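Local coordinates for 2',5'-phosphodiesterase 12 (Homo sapiens, PDB 4Z0V), which belongs to the endonuclease/exonuclease/phosphatase family of metal-dependent enzymes, joining a DNase I-like domain with bound magnesium to an N-terminal E-set domain, at residues R127-N132 with H430-C435; Y149-P154 with T417-P422; S223-H228 with V268-S273; P332-Y337 with H349-S354. One frame throughout, in Å; residues are numbered along the deposited sequence.

Contact 1: residues R127-N132 with H430-C435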
loop_
_atom_site.group_PDB
_atom_site.type_symbol
_atom_site.label_atom_id
_atom_site.label_comp_id
_atom_site.label_asym_id
_atom_site.label_seq_id
_atom_site.Cartn_x
_atom_site.Cartn_y
_atom_site.Cartn_z
ATOM N N ARG A 127 5.820 2.364 12.449
ATOM C CA ARG A 127 4.403 2.184 12.136
ATOM C C ARG A 127 4.324 1.608 10.710
ATOM O O ARG A 127 4.737 2.257 9.747
ATOM C CB ARG A 127 3.612 3.490 12.255
ATOM C CG ARG A 127 2.137 3.287 11.904
ATOM C CD ARG A 127 1.287 4.454 12.327
ATOM N NE ARG A 127 1.182 4.512 13.789
ATOM C CZ ARG A 127 1.096 5.627 14.505
ATOM N NH1 ARG A 127 1.074 6.813 13.902
ATOM N NH2 ARG A 127 1.038 5.566 15.829
ATOM N N THR A 128 3.709 0.439 10.572
ATOM C CA THR A 128 3.697 -0.292 9.297
ATOM C C THR A 128 2.276 -0.517 8.832
ATOM O O THR A 128 1.380 -0.781 9.650
ATOM C CB THR A 128 4.444 -1.634 9.509
ATOM O OG1 THR A 128 5.751 -1.355 10.014
ATOM C CG2 THR A 128 4.601 -2.423 8.211
ATOM N N VAL A 129 2.045 -0.282 7.516
ATOM C CA VAL A 129 0.723 -0.448 6.902
ATOM C C VAL A 129 0.831 -1.464 5.783
ATOM O O VAL A 129 1.806 -1.428 5.027
ATOM C CB VAL A 129 0.219 0.919 6.323
ATOM C CG1 VAL A 129 -1.105 0.741 5.550
ATOM C CG2 VAL A 129 0.075 1.984 7.422
ATOM N N SER A 130 -0.178 -2.313 5.610
ATOM C CA SER A 130 -0.279 -3.197 4.425
ATOM C C SER A 130 -1.683 -3.045 3.915
ATOM O O SER A 130 -2.641 -3.208 4.690
ATOM C CB SER A 130 0.067 -4.657 4.720
ATOM O OG SER A 130 0.009 -5.405 3.507
ATOM N N TYR A 131 -1.830 -2.703 2.615
ATOM C CA TYR A 131 -3.189 -2.420 2.129
ATOM C C TYR A 131 -3.345 -2.703 0.649
ATOM O O TYR A 131 -2.603 -2.148 -0.148
ATOM C CB TYR A 131 -3.430 -0.914 2.375
ATOM C CG TYR A 131 -4.825 -0.337 2.242
ATOM C CD1 TYR A 131 -5.951 -1.166 2.213
ATOM C CD2 TYR A 131 -5.034 1.047 2.279
ATOM C CE1 TYR A 131 -7.242 -0.631 2.226
ATOM C CE2 TYR A 131 -6.320 1.591 2.269
ATOM C CZ TYR A 131 -7.422 0.746 2.267
ATOM O OH TYR A 131 -8.687 1.290 2.308
ATOM N N ASN A 132 -4.342 -3.528 0.285
ATOM C CA ASN A 132 -4.672 -3.782 -1.117
ATOM C C ASN A 132 -5.728 -2.717 -1.411
ATOM O O ASN A 132 -6.810 -2.753 -0.815
ATOM C CB ASN A 132 -5.158 -5.238 -1.334
ATOM C CG ASN A 132 -5.665 -5.488 -2.745
ATOM O OD1 ASN A 132 -6.292 -4.609 -3.358
ATOM N ND2 ASN A 132 -5.433 -6.711 -3.283
ATOM N N HIS A 430 -10.661 -4.494 0.434
ATOM C CA HIS A 430 -9.813 -4.940 1.542
ATOM C C HIS A 430 -9.770 -3.875 2.625
ATOM O O HIS A 430 -10.126 -2.726 2.382
ATOM C CB HIS A 430 -8.385 -5.241 1.065
ATOM C CG HIS A 430 -8.256 -6.471 0.226
ATOM N ND1 HIS A 430 -7.586 -7.597 0.696
ATOM C CD2 HIS A 430 -8.648 -6.693 -1.044
ATOM C CE1 HIS A 430 -7.624 -8.481 -0.294
ATOM N NE2 HIS A 430 -8.254 -7.985 -1.364
ATOM N N ILE A 431 -9.293 -4.249 3.812
ATOM C CA ILE A 431 -9.135 -3.356 4.953
ATOM C C ILE A 431 -7.650 -3.226 5.238
ATOM O O ILE A 431 -6.957 -4.246 5.325
ATOM C CB ILE A 431 -9.913 -3.923 6.153
ATOM C CG1 ILE A 431 -11.415 -4.091 5.816
ATOM C CG2 ILE A 431 -9.688 -3.065 7.395
ATOM C CD1 ILE A 431 -12.219 -4.905 6.890
ATOM N N ALA A 432 -7.157 -1.992 5.389
ATOM C CA ALA A 432 -5.756 -1.748 5.684
ATOM C C ALA A 432 -5.359 -2.345 6.999
ATOM O O ALA A 432 -6.120 -2.258 7.989
ATOM C CB ALA A 432 -5.474 -0.239 5.723
ATOM N N LEU A 433 -4.192 -2.986 7.015
ATOM C CA LEU A 433 -3.593 -3.452 8.283
ATOM C C LEU A 433 -2.628 -2.414 8.745
ATOM O O LEU A 433 -1.845 -1.922 7.943
ATOM C CB LEU A 433 -2.864 -4.780 8.125
ATOM C CG LEU A 433 -3.681 -5.980 7.755
ATOM C CD1 LEU A 433 -2.765 -7.163 7.656
ATOM C CD2 LEU A 433 -4.798 -6.239 8.776
ATOM N N VAL A 434 -2.705 -2.011 10.013
ATOM C CA VAL A 434 -1.802 -0.978 10.555
ATOM C C VAL A 434 -1.337 -1.438 11.920
ATOM O O VAL A 434 -2.173 -1.799 12.759
ATOM C CB VAL A 434 -2.491 0.412 10.660
ATOM C CG1 VAL A 434 -1.474 1.520 11.002
ATOM C CG2 VAL A 434 -3.271 0.763 9.396
ATOM N N CYS A 435 -0.026 -1.418 12.170
ATOM C CA CYS A 435 0.484 -1.806 13.494
ATOM C C CYS A 435 1.738 -1.027 13.808
ATOM O O CYS A 435 2.481 -0.644 12.894
ATOM C CB CYS A 435 0.755 -3.299 13.547
ATOM S SG CYS A 435 2.037 -3.820 12.401
HETATM O O HOH W 1 -5.424 -4.939 2.665
#
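The methyl group of Ala432 covers one face of the Tyr131 ring: CB sits 3.6 Å from the ring centroid and 12° off its normal. Two oxygens lie in the plane of that ring, at its edge, one belonging to the carbonyl of His430 and the other to an ordered water. With CG anti to the backbone N (chi1 -168°), the Tyr131 ring lies across the chain at Ala432, and its hydroxyl bonds to Glu169 of helix 159-172. A stack of flat groups joins Asn132 to His430. Amide and imidazole planes are only 2° apart, with Asn132 CG 3.6 Å from His430 CD2. Neither group relies on the other for its polar bonds: the amide nitrogen of Asn132 goes to Asp327 and Glu182, and ND1 of His430 to Asp392. A magnesium ion about 4 Å from the Asn132 side chain puts this end of the contact at the metal site. The strands themselves, 125-132 and 433-439, are antiparallel neighbours inside one sheet of the DNase I-like alpha/beta sandwich. Thr128 N reaches Cys435 O at 2.8 Å, and Leu433 N reaches Ser130 O at 2.8 Å, each with its return bond. Side chains of these two hydrogen-bonded pairs pack on Ile394 of the other sheet. On the opposite face, Val129 CG2 lies beside Val434 CG1 at 3.9 Å, and Val129 also touches Leu170 of helix 159-172. Past the Ser130-Leu433 pair the direct ladder stops, and the water at the Tyr131 edge bridges the strands, 3.0 Å from Asn132 N and 3.1 Å from Ile431 O.

Contact 2: residues Y149-P154 with T417-P422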
loop_
_atom_site.group_PDB
_atom_site.type_symbol
_atom_site.label_atom_id
_atom_site.label_comp_id
_atom_site.label_asym_id
_atom_site.label_seq_id
_atom_site.Cartn_x
_atom_site.Cartn_y
_atom_site.Cartn_z
ATOM N N TYR A 149 -19.657 -5.659 -7.005
ATOM C CA TYR A 149 -20.001 -4.680 -5.977
ATOM C C TYR A 149 -21.331 -3.960 -6.301
ATOM O O TYR A 149 -21.380 -2.733 -6.259
ATOM C CB TYR A 149 -18.838 -3.660 -5.852
ATOM C CG TYR A 149 -17.445 -4.257 -5.918
ATOM C CD1 TYR A 149 -17.006 -5.165 -4.957
ATOM C CD2 TYR A 149 -16.550 -3.887 -6.925
ATOM C CE1 TYR A 149 -15.709 -5.683 -4.985
ATOM C CE2 TYR A 149 -15.252 -4.407 -6.968
ATOM C CZ TYR A 149 -14.842 -5.311 -5.999
ATOM O OH TYR A 149 -13.576 -5.845 -6.034
ATOM N N PRO A 150 -22.447 -4.693 -6.562
ATOM C CA PRO A 150 -23.700 -3.999 -6.934
ATOM C C PRO A 150 -24.294 -3.151 -5.808
ATOM O O PRO A 150 -25.017 -2.180 -6.078
ATOM C CB PRO A 150 -24.637 -5.146 -7.316
ATOM C CG PRO A 150 -24.101 -6.353 -6.594
ATOM C CD PRO A 150 -22.608 -6.160 -6.618
ATOM N N TYR A 151 -23.930 -3.484 -4.560
ATOM C CA TYR A 151 -24.340 -2.818 -3.328
ATOM C C TYR A 151 -23.630 -1.484 -3.115
ATOM O O TYR A 151 -24.027 -0.718 -2.240
ATOM C CB TYR A 151 -24.066 -3.738 -2.116
ATOM C CG TYR A 151 -22.681 -4.364 -2.117
ATOM C CD1 TYR A 151 -21.561 -3.638 -1.715
ATOM C CD2 TYR A 151 -22.489 -5.677 -2.541
ATOM C CE1 TYR A 151 -20.287 -4.201 -1.738
ATOM C CE2 TYR A 151 -21.217 -6.245 -2.585
ATOM C CZ TYR A 151 -20.117 -5.499 -2.194
ATOM O OH TYR A 151 -18.877 -6.085 -2.166
ATOM N N CYS A 152 -22.549 -1.223 -3.858
ATOM C CA CYS A 152 -21.766 -0.011 -3.662
ATOM C C CYS A 152 -22.314 1.097 -4.530
ATOM O O CYS A 152 -22.653 0.851 -5.671
ATOM C CB CYS A 152 -20.293 -0.282 -3.969
ATOM S SG CYS A 152 -19.206 1.133 -3.673
ATOM N N ALA A 153 -22.391 2.310 -4.007
ATOM C CA ALA A 153 -22.821 3.450 -4.824
ATOM C C ALA A 153 -21.852 3.591 -6.013
ATOM O O ALA A 153 -20.646 3.625 -5.780
ATOM C CB ALA A 153 -22.824 4.712 -3.983
ATOM N N PRO A 154 -22.313 3.557 -7.282
ATOM C CA PRO A 154 -21.372 3.640 -8.407
ATOM C C PRO A 154 -20.378 4.802 -8.306
ATOM O O PRO A 154 -19.218 4.601 -8.650
ATOM C CB PRO A 154 -22.298 3.812 -9.611
ATOM C CG PRO A 154 -23.538 3.058 -9.201
ATOM C CD PRO A 154 -23.706 3.402 -7.764
ATOM N N THR A 417 -22.527 -1.493 6.913
ATOM C CA THR A 417 -23.497 -0.377 6.795
ATOM C C THR A 417 -24.066 -0.321 5.370
ATOM O O THR A 417 -25.271 -0.108 5.185
ATOM C CB THR A 417 -22.842 0.968 7.217
ATOM O OG1 THR A 417 -22.382 0.857 8.556
ATOM C CG2 THR A 417 -23.803 2.158 7.143
ATOM N N HIS A 418 -23.218 -0.565 4.366
ATOM C CA HIS A 418 -23.654 -0.541 2.974
ATOM C C HIS A 418 -23.436 -1.933 2.351
ATOM O O HIS A 418 -22.935 -2.083 1.233
ATOM C CB HIS A 418 -22.913 0.596 2.236
ATOM C CG HIS A 418 -23.027 1.913 2.941
ATOM N ND1 HIS A 418 -24.165 2.699 2.826
ATOM C CD2 HIS A 418 -22.147 2.537 3.760
ATOM C CE1 HIS A 418 -23.943 3.764 3.577
ATOM N NE2 HIS A 418 -22.746 3.713 4.160
ATOM N N GLN A 419 -23.876 -2.958 3.113
ATOM C CA GLN A 419 -23.823 -4.397 2.879
ATOM C C GLN A 419 -22.388 -4.933 2.989
ATOM O O GLN A 419 -22.115 -5.781 3.828
ATOM C CB GLN A 419 -24.466 -4.829 1.544
ATOM C CG GLN A 419 -24.485 -6.358 1.424
ATOM C CD GLN A 419 -24.865 -6.873 0.074
ATOM O OE1 GLN A 419 -25.741 -6.334 -0.598
ATOM N NE2 GLN A 419 -24.249 -7.978 -0.317
ATOM N N ALA A 420 -21.483 -4.463 2.129
ATOM C CA ALA A 420 -20.109 -4.949 2.140
ATOM C C ALA A 420 -19.204 -3.874 1.572
ATOM O O ALA A 420 -19.604 -2.693 1.502
ATOM C CB ALA A 420 -20.004 -6.253 1.339
ATOM N N LEU A 421 -17.992 -4.272 1.165
ATOM C CA LEU A 421 -16.996 -3.311 0.685
ATOM C C LEU A 421 -16.719 -3.466 -0.819
ATOM O O LEU A 421 -16.873 -4.553 -1.369
ATOM C CB LEU A 421 -15.686 -3.511 1.477
ATOM C CG LEU A 421 -15.805 -3.523 3.024
ATOM C CD1 LEU A 421 -14.475 -3.847 3.654
ATOM C CD2 LEU A 421 -16.377 -2.225 3.560
ATOM N N PRO A 422 -16.247 -2.422 -1.505
ATOM C CA PRO A 422 -16.067 -1.041 -1.026
ATOM C C PRO A 422 -17.418 -0.373 -0.799
ATOM O O PRO A 422 -18.460 -0.966 -1.097
ATOM C CB PRO A 422 -15.270 -0.382 -2.154
ATOM C CG PRO A 422 -15.649 -1.138 -3.381
ATOM C CD PRO A 422 -15.931 -2.549 -2.942
#
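One hydrogen bond crosses between the segments, from Tyr151 OH to Leu421 O at 2.6 Å. It is short, yet the hydroxyl stands 40° out of the carbonyl plane. The same hydroxyl is also bonded to Gly385 N, which ties the ring's end to the chain just past strand 382-384. Two CH-pi contacts follow. Tyr151 CG lies between the backbone N and the carbonyl carbon (chi1 47°), and in this conformation the ring reaches Ala420 and Leu421. Ala420 CB lies over a face of the Tyr151 ring, 4.0 Å from its centroid, while Pro422 CD meets a face of the Tyr149 ring, 3.8 Å from that centroid and displaced toward the rim. The backbone shapes behind this are a type I turn from Tyr149 to Cys152, just after helix 142-148, and a cis peptide ahead of Pro422; both belong to loops at the magnesium-bearing end of the DNase I-like domain. The Tyr149 side chain comes within about 5 Å of the magnesium ion, and its hydroxyl bonds to Asp429. Packing contacts surround these. The extended Gln419 side chain crosses Tyr151 at roughly a right angle, bringing OE1 to 3.4 Å from Tyr151 CB, with amide and ring planes 48° apart. Cys152 SG rests 4.2 Å from Pro422 CG.

Contact 3: residues S223-H228 with V268-S273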
loop_
_atom_site.group_PDB
_atom_site.type_symbol
_atom_site.label_atom_id
_atom_site.label_comp_id
_atom_site.label_asym_id
_atom_site.label_seq_id
_atom_site.Cartn_x
_atom_site.Cartn_y
_atom_site.Cartn_z
ATOM N N SER A 223 16.172 5.804 4.863
ATOM C CA SER A 223 16.694 6.051 3.521
ATOM C C SER A 223 16.662 4.718 2.782
ATOM O O SER A 223 16.905 3.668 3.396
ATOM C CB SER A 223 18.125 6.594 3.557
ATOM O OG SER A 223 18.139 7.933 4.027
ATOM N N LEU A 224 16.468 4.763 1.473
ATOM C CA LEU A 224 16.480 3.527 0.689
ATOM C C LEU A 224 17.919 3.177 0.298
ATOM O O LEU A 224 18.620 4.025 -0.246
ATOM C CB LEU A 224 15.611 3.735 -0.555
ATOM C CG LEU A 224 15.551 2.587 -1.565
ATOM C CD1 LEU A 224 14.818 1.372 -0.972
ATOM C CD2 LEU A 224 14.810 3.052 -2.836
ATOM N N LEU A 225 18.385 1.978 0.651
ATOM C CA LEU A 225 19.736 1.533 0.275
ATOM C C LEU A 225 19.738 0.855 -1.082
ATOM O O LEU A 225 20.573 1.176 -1.951
ATOM C CB LEU A 225 20.337 0.573 1.321
ATOM C CG LEU A 225 20.642 1.204 2.676
ATOM C CD1 LEU A 225 21.361 0.194 3.596
ATOM C CD2 LEU A 225 21.495 2.507 2.509
ATOM N N SER A 226 18.887 -0.166 -1.233
ATOM C CA SER A 226 18.886 -0.958 -2.457
ATOM C C SER A 226 17.546 -1.643 -2.681
ATOM O O SER A 226 16.711 -1.703 -1.776
ATOM C CB SER A 226 19.989 -2.017 -2.372
ATOM O OG SER A 226 19.768 -2.846 -1.249
ATOM N N GLN A 227 17.337 -2.141 -3.913
ATOM C CA GLN A 227 16.068 -2.790 -4.272
ATOM C C GLN A 227 16.358 -4.146 -4.892
ATOM O O GLN A 227 17.366 -4.321 -5.590
ATOM C CB GLN A 227 15.242 -1.923 -5.225
ATOM C CG GLN A 227 14.870 -0.550 -4.638
ATOM C CD GLN A 227 14.249 0.310 -5.696
ATOM O OE1 GLN A 227 14.917 1.149 -6.300
ATOM N NE2 GLN A 227 12.957 0.096 -5.961
ATOM N N HIS A 228 15.508 -5.132 -4.595
ATOM C CA HIS A 228 15.772 -6.506 -5.033
ATOM C C HIS A 228 14.467 -7.176 -5.498
ATOM O O HIS A 228 14.121 -8.284 -5.083
ATOM C CB HIS A 228 16.430 -7.273 -3.874
ATOM C CG HIS A 228 17.602 -6.544 -3.276
ATOM N ND1 HIS A 228 18.880 -6.698 -3.782
ATOM C CD2 HIS A 228 17.641 -5.639 -2.265
ATOM C CE1 HIS A 228 19.656 -5.903 -3.057
ATOM N NE2 HIS A 228 18.953 -5.235 -2.148
ATOM N N VAL A 268 11.136 -5.904 -2.989
ATOM C CA VAL A 268 12.009 -5.969 -1.835
ATOM C C VAL A 268 12.814 -4.685 -1.805
ATOM O O VAL A 268 13.491 -4.355 -2.792
ATOM C CB VAL A 268 12.925 -7.216 -1.800
ATOM C CG1 VAL A 268 13.853 -7.171 -0.587
ATOM C CG2 VAL A 268 12.128 -8.531 -1.806
ATOM N N SER A 269 12.788 -4.023 -0.659
ATOM C CA SER A 269 13.529 -2.770 -0.462
ATOM C C SER A 269 14.304 -2.838 0.842
ATOM O O SER A 269 13.712 -3.138 1.884
ATOM C CB SER A 269 12.553 -1.596 -0.427
ATOM O OG SER A 269 11.619 -1.660 -1.497
ATOM N N VAL A 270 15.597 -2.520 0.809
ATOM C CA VAL A 270 16.384 -2.512 2.040
ATOM C C VAL A 270 16.512 -1.064 2.480
ATOM O O VAL A 270 17.008 -0.244 1.716
ATOM C CB VAL A 270 17.752 -3.200 1.857
ATOM C CG1 VAL A 270 18.629 -2.998 3.099
ATOM C CG2 VAL A 270 17.565 -4.697 1.563
ATOM N N LEU A 271 16.078 -0.766 3.720
ATOM C CA LEU A 271 16.085 0.584 4.270
ATOM C C LEU A 271 17.116 0.731 5.349
ATOM O O LEU A 271 17.408 -0.221 6.084
ATOM C CB LEU A 271 14.698 0.932 4.876
ATOM C CG LEU A 271 13.462 0.733 3.988
ATOM C CD1 LEU A 271 12.209 1.063 4.753
ATOM C CD2 LEU A 271 13.548 1.595 2.705
ATOM N N GLN A 272 17.638 1.938 5.480
ATOM C CA GLN A 272 18.575 2.221 6.553
ATOM C C GLN A 272 17.970 3.242 7.489
ATOM O O GLN A 272 17.431 4.259 7.036
ATOM C CB GLN A 272 19.899 2.735 5.966
ATOM C CG GLN A 272 20.766 3.492 6.944
ATOM C CD GLN A 272 21.481 2.572 7.872
ATOM O OE1 GLN A 272 22.276 1.737 7.444
ATOM N NE2 GLN A 272 21.277 2.775 9.172
ATOM N N SER A 273 18.062 2.974 8.793
ATOM C CA SER A 273 17.547 3.891 9.801
ATOM C C SER A 273 18.389 5.115 9.812
ATOM O O SER A 273 19.622 5.034 9.780
ATOM C CB SER A 273 17.528 3.235 11.180
ATOM O OG SER A 273 17.097 4.132 12.191
HETATM O O HOH W 2 11.839 -2.093 -4.320
#
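Leu225 and Ser226 both face Val270 in a classic beta bulge between strands 222-231 and 265-273, antiparallel neighbours in the second sheet of the DNase I-like sandwich. The Val270 carbonyl oxygen takes a 2.8 Å bond from Leu225 N and a weak one, 3.5 Å, from Ser226 N, and the register slips by one residue. Val270 CB packs against Ser226 OG at 3.7 Å, and Val270 CG2 reaches His228 CD2 at 3.9 Å; Val312 of helix 295-316 also touches both Val270 and His228. Solvent meets the contact at Leu225 and Gln227, both exposed. Leu225 lays its CG against the aliphatic CB of Gln272, 3.7 Å away. The face of Leu224, Gln227 and Ser269 is partly covered by Val204, which touches all three, but Gln227 joins the other strand through water: one molecule lies 3.0 Å from Gln227 NE2 and also bonds to Val268 O and Ser269 OG. Ser226 OG takes the position between its backbone N and carbonyl carbon (chi1 59°), from which it bonds to His228 NE2 at 2.7 Å and to Tyr317 OH. Held between these two, the Ser226 hydroxyl is satisfied beside the apolar Val270, and the bond to NE2 would limit how the imidazole turns.

Contact 4: residues P332-Y337 with H349-S354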
loop_
_atom_site.group_PDB
_atom_site.type_symbol
_atom_site.label_atom_id
_atom_site.label_comp_id
_atom_site.label_asym_id
_atom_site.label_seq_id
_atom_site.Cartn_x
_atom_site.Cartn_y
_atom_site.Cartn_z
ATOM N N PRO A 332 -5.783 -18.074 7.498
ATOM C CA PRO A 332 -4.900 -18.740 8.490
ATOM C C PRO A 332 -5.014 -20.266 8.573
ATOM O O PRO A 332 -4.151 -20.894 9.186
ATOM C CB PRO A 332 -5.317 -18.103 9.823
ATOM C CG PRO A 332 -5.934 -16.759 9.417
ATOM C CD PRO A 332 -6.671 -17.089 8.160
ATOM N N SER A 333 -6.011 -20.876 7.930
ATOM C CA SER A 333 -6.142 -22.338 7.988
ATOM C C SER A 333 -5.360 -23.034 6.860
ATOM O O SER A 333 -5.324 -24.262 6.828
ATOM C CB SER A 333 -7.618 -22.738 7.920
ATOM O OG SER A 333 -8.216 -22.245 6.736
ATOM N N THR A 334 -4.701 -22.267 5.966
ATOM C CA THR A 334 -4.031 -22.835 4.794
ATOM C C THR A 334 -2.642 -23.399 5.067
ATOM O O THR A 334 -2.006 -23.080 6.085
ATOM C CB THR A 334 -3.912 -21.789 3.690
ATOM O OG1 THR A 334 -3.074 -20.725 4.132
ATOM C CG2 THR A 334 -5.266 -21.241 3.243
ATOM N N GLY A 335 -2.154 -24.153 4.077
ATOM C CA GLY A 335 -0.803 -24.681 4.074
ATOM C C GLY A 335 0.182 -23.531 4.000
ATOM O O GLY A 335 1.191 -23.548 4.682
ATOM N N MET A 336 -0.109 -22.505 3.188
ATOM C CA MET A 336 0.828 -21.386 3.082
ATOM C C MET A 336 0.984 -20.702 4.442
ATOM O O MET A 336 2.108 -20.485 4.876
ATOM C CB MET A 336 0.428 -20.382 1.988
ATOM C CG MET A 336 1.545 -19.346 1.707
ATOM S SD MET A 336 0.899 -17.658 1.663
ATOM C CE MET A 336 0.470 -17.375 3.425
ATOM N N TYR A 337 -0.115 -20.446 5.151
ATOM C CA TYR A 337 -0.009 -19.783 6.448
ATOM C C TYR A 337 0.766 -20.658 7.463
ATOM O O TYR A 337 1.587 -20.138 8.219
ATOM C CB TYR A 337 -1.388 -19.425 6.987
ATOM C CG TYR A 337 -1.312 -18.577 8.234
ATOM C CD1 TYR A 337 -1.102 -17.197 8.155
ATOM C CD2 TYR A 337 -1.453 -19.144 9.496
ATOM C CE1 TYR A 337 -1.032 -16.411 9.308
ATOM C CE2 TYR A 337 -1.411 -18.365 10.650
ATOM C CZ TYR A 337 -1.190 -17.002 10.552
ATOM O OH TYR A 337 -1.127 -16.246 11.694
ATOM N N HIS A 349 0.439 -32.526 3.115
ATOM C CA HIS A 349 -0.551 -31.457 3.302
ATOM C C HIS A 349 -1.536 -31.436 2.137
ATOM O O HIS A 349 -1.156 -31.672 0.993
ATOM C CB HIS A 349 0.096 -30.070 3.505
ATOM C CG HIS A 349 -0.853 -29.074 4.082
ATOM N ND1 HIS A 349 -1.835 -28.480 3.312
ATOM C CD2 HIS A 349 -0.945 -28.603 5.348
ATOM C CE1 HIS A 349 -2.482 -27.665 4.124
ATOM N NE2 HIS A 349 -1.985 -27.712 5.360
ATOM N N GLU A 350 -2.816 -31.245 2.455
ATOM C CA GLU A 350 -3.900 -31.296 1.484
ATOM C C GLU A 350 -3.805 -30.175 0.439
ATOM O O GLU A 350 -4.330 -30.354 -0.654
ATOM C CB GLU A 350 -5.278 -31.277 2.183
ATOM C CG GLU A 350 -5.697 -29.932 2.759
ATOM C CD GLU A 350 -7.004 -29.894 3.534
ATOM O OE1 GLU A 350 -7.961 -30.604 3.150
ATOM O OE2 GLU A 350 -7.084 -29.102 4.500
ATOM N N ASP A 351 -3.117 -29.046 0.746
ATOM C CA ASP A 351 -2.981 -27.963 -0.236
ATOM C C ASP A 351 -2.067 -28.360 -1.410
ATOM O O ASP A 351 -2.130 -27.710 -2.446
ATOM C CB ASP A 351 -2.506 -26.652 0.422
ATOM C CG ASP A 351 -3.606 -25.940 1.187
ATOM O OD1 ASP A 351 -4.752 -26.460 1.215
ATOM O OD2 ASP A 351 -3.353 -24.840 1.696
ATOM N N TRP A 352 -1.272 -29.443 -1.279
ATOM C CA TRP A 352 -0.438 -29.913 -2.388
ATOM C C TRP A 352 -1.275 -30.474 -3.539
ATOM O O TRP A 352 -0.747 -30.669 -4.635
ATOM C CB TRP A 352 0.597 -30.930 -1.918
ATOM C CG TRP A 352 1.614 -30.319 -0.998
ATOM C CD1 TRP A 352 1.869 -30.680 0.290
ATOM C CD2 TRP A 352 2.508 -29.226 -1.294
ATOM N NE1 TRP A 352 2.881 -29.905 0.809
ATOM C CE2 TRP A 352 3.277 -28.992 -0.134
ATOM C CE3 TRP A 352 2.696 -28.391 -2.414
ATOM C CZ2 TRP A 352 4.244 -27.978 -0.067
ATOM C CZ3 TRP A 352 3.643 -27.372 -2.340
ATOM C CH2 TRP A 352 4.394 -27.168 -1.177
ATOM N N ALA A 353 -2.579 -30.696 -3.305
ATOM C CA ALA A 353 -3.501 -31.151 -4.352
ATOM C C ALA A 353 -4.724 -30.224 -4.368
ATOM O O ALA A 353 -5.841 -30.667 -4.643
ATOM C CB ALA A 353 -3.896 -32.612 -4.114
ATOM N N SER A 354 -4.494 -28.898 -4.117
ATOM C CA SER A 354 -5.546 -27.874 -4.038
ATOM C C SER A 354 -6.358 -27.715 -5.336
ATOM O O SER A 354 -7.506 -27.276 -5.266
ATOM C CB SER A 354 -4.962 -26.521 -3.639
ATOM O OG SER A 354 -4.026 -26.071 -4.604
HETATM O O HOH W 3 -3.289 -26.074 7.747
HETATM O O HOH W 4 -1.656 -22.815 0.557
#
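Asp351 holds CG anti to its carbonyl carbon (chi1 -76°), which aims the carboxylate at Gly335, while His349 sets CG anti to its own backbone N (chi1 -163°) and lays its imidazole against the same glycine. OD2 of Asp351 accepts from Gly335 N at 2.8 Å, with 163° at the hydrogen, and the donor approaches from well above the carboxylate plane. Gly335 CA lies over one face of the His349 ring, offset toward the rim, and comes within 3.4 Å of His349 CE1. The ring's rotation is steadied by His349 ND1, which accepts from Asp351 N at 2.9 Å, nearly in the ring plane. Gly335 opens helix 335-342, and Thr334 is its N-cap: the threonine OG1 accepts from Tyr337 N at 3.1 Å and is bonded to Thr331 O as well. Asp351 thus adds an acceptor from a separate piece of chain, a short 3-10 turn at 350-352, for the first N-H of the helix. Its OD2 serves the next N-H too, through a water 2.9 Å from OD2 and 3.1 Å from Met336 N. Here the helix N-terminus would probably favour the charged form of Asp351. A second water lies between Ser333 O, 2.9 Å away, and His349 NE2, giving the ring another polar neighbour at its edge. Behind the turn, Asp351 touches Leu299 and Trp352 packs on Tyr296 and Leu299, all on helix 295-316.

Overall arrangement
Contact 1 is the fully buried core of the set, strand against strand near the chain's centre, and contact 3 repeats antiparallel pairing in the other sheet, though partly exposed and broken by a bulge. Contact 2, though far from the centre, is largely buried; contact 4 is only partly so. These two join loops or a helix start, so single side-chain-to-backbone bonds and CH-pi packing replace the backbone ladder. Contacts 1 and 2 touch, Ile431 CG1 meeting Leu421 CD1 at 3.8 Å, and both approach the magnesium ion. Contact 3 sits across the chain's centre from contact 2, their centres about 38 Å apart. Contacts 3 and 4 share helix 295-316 as a neighbour but do not meet.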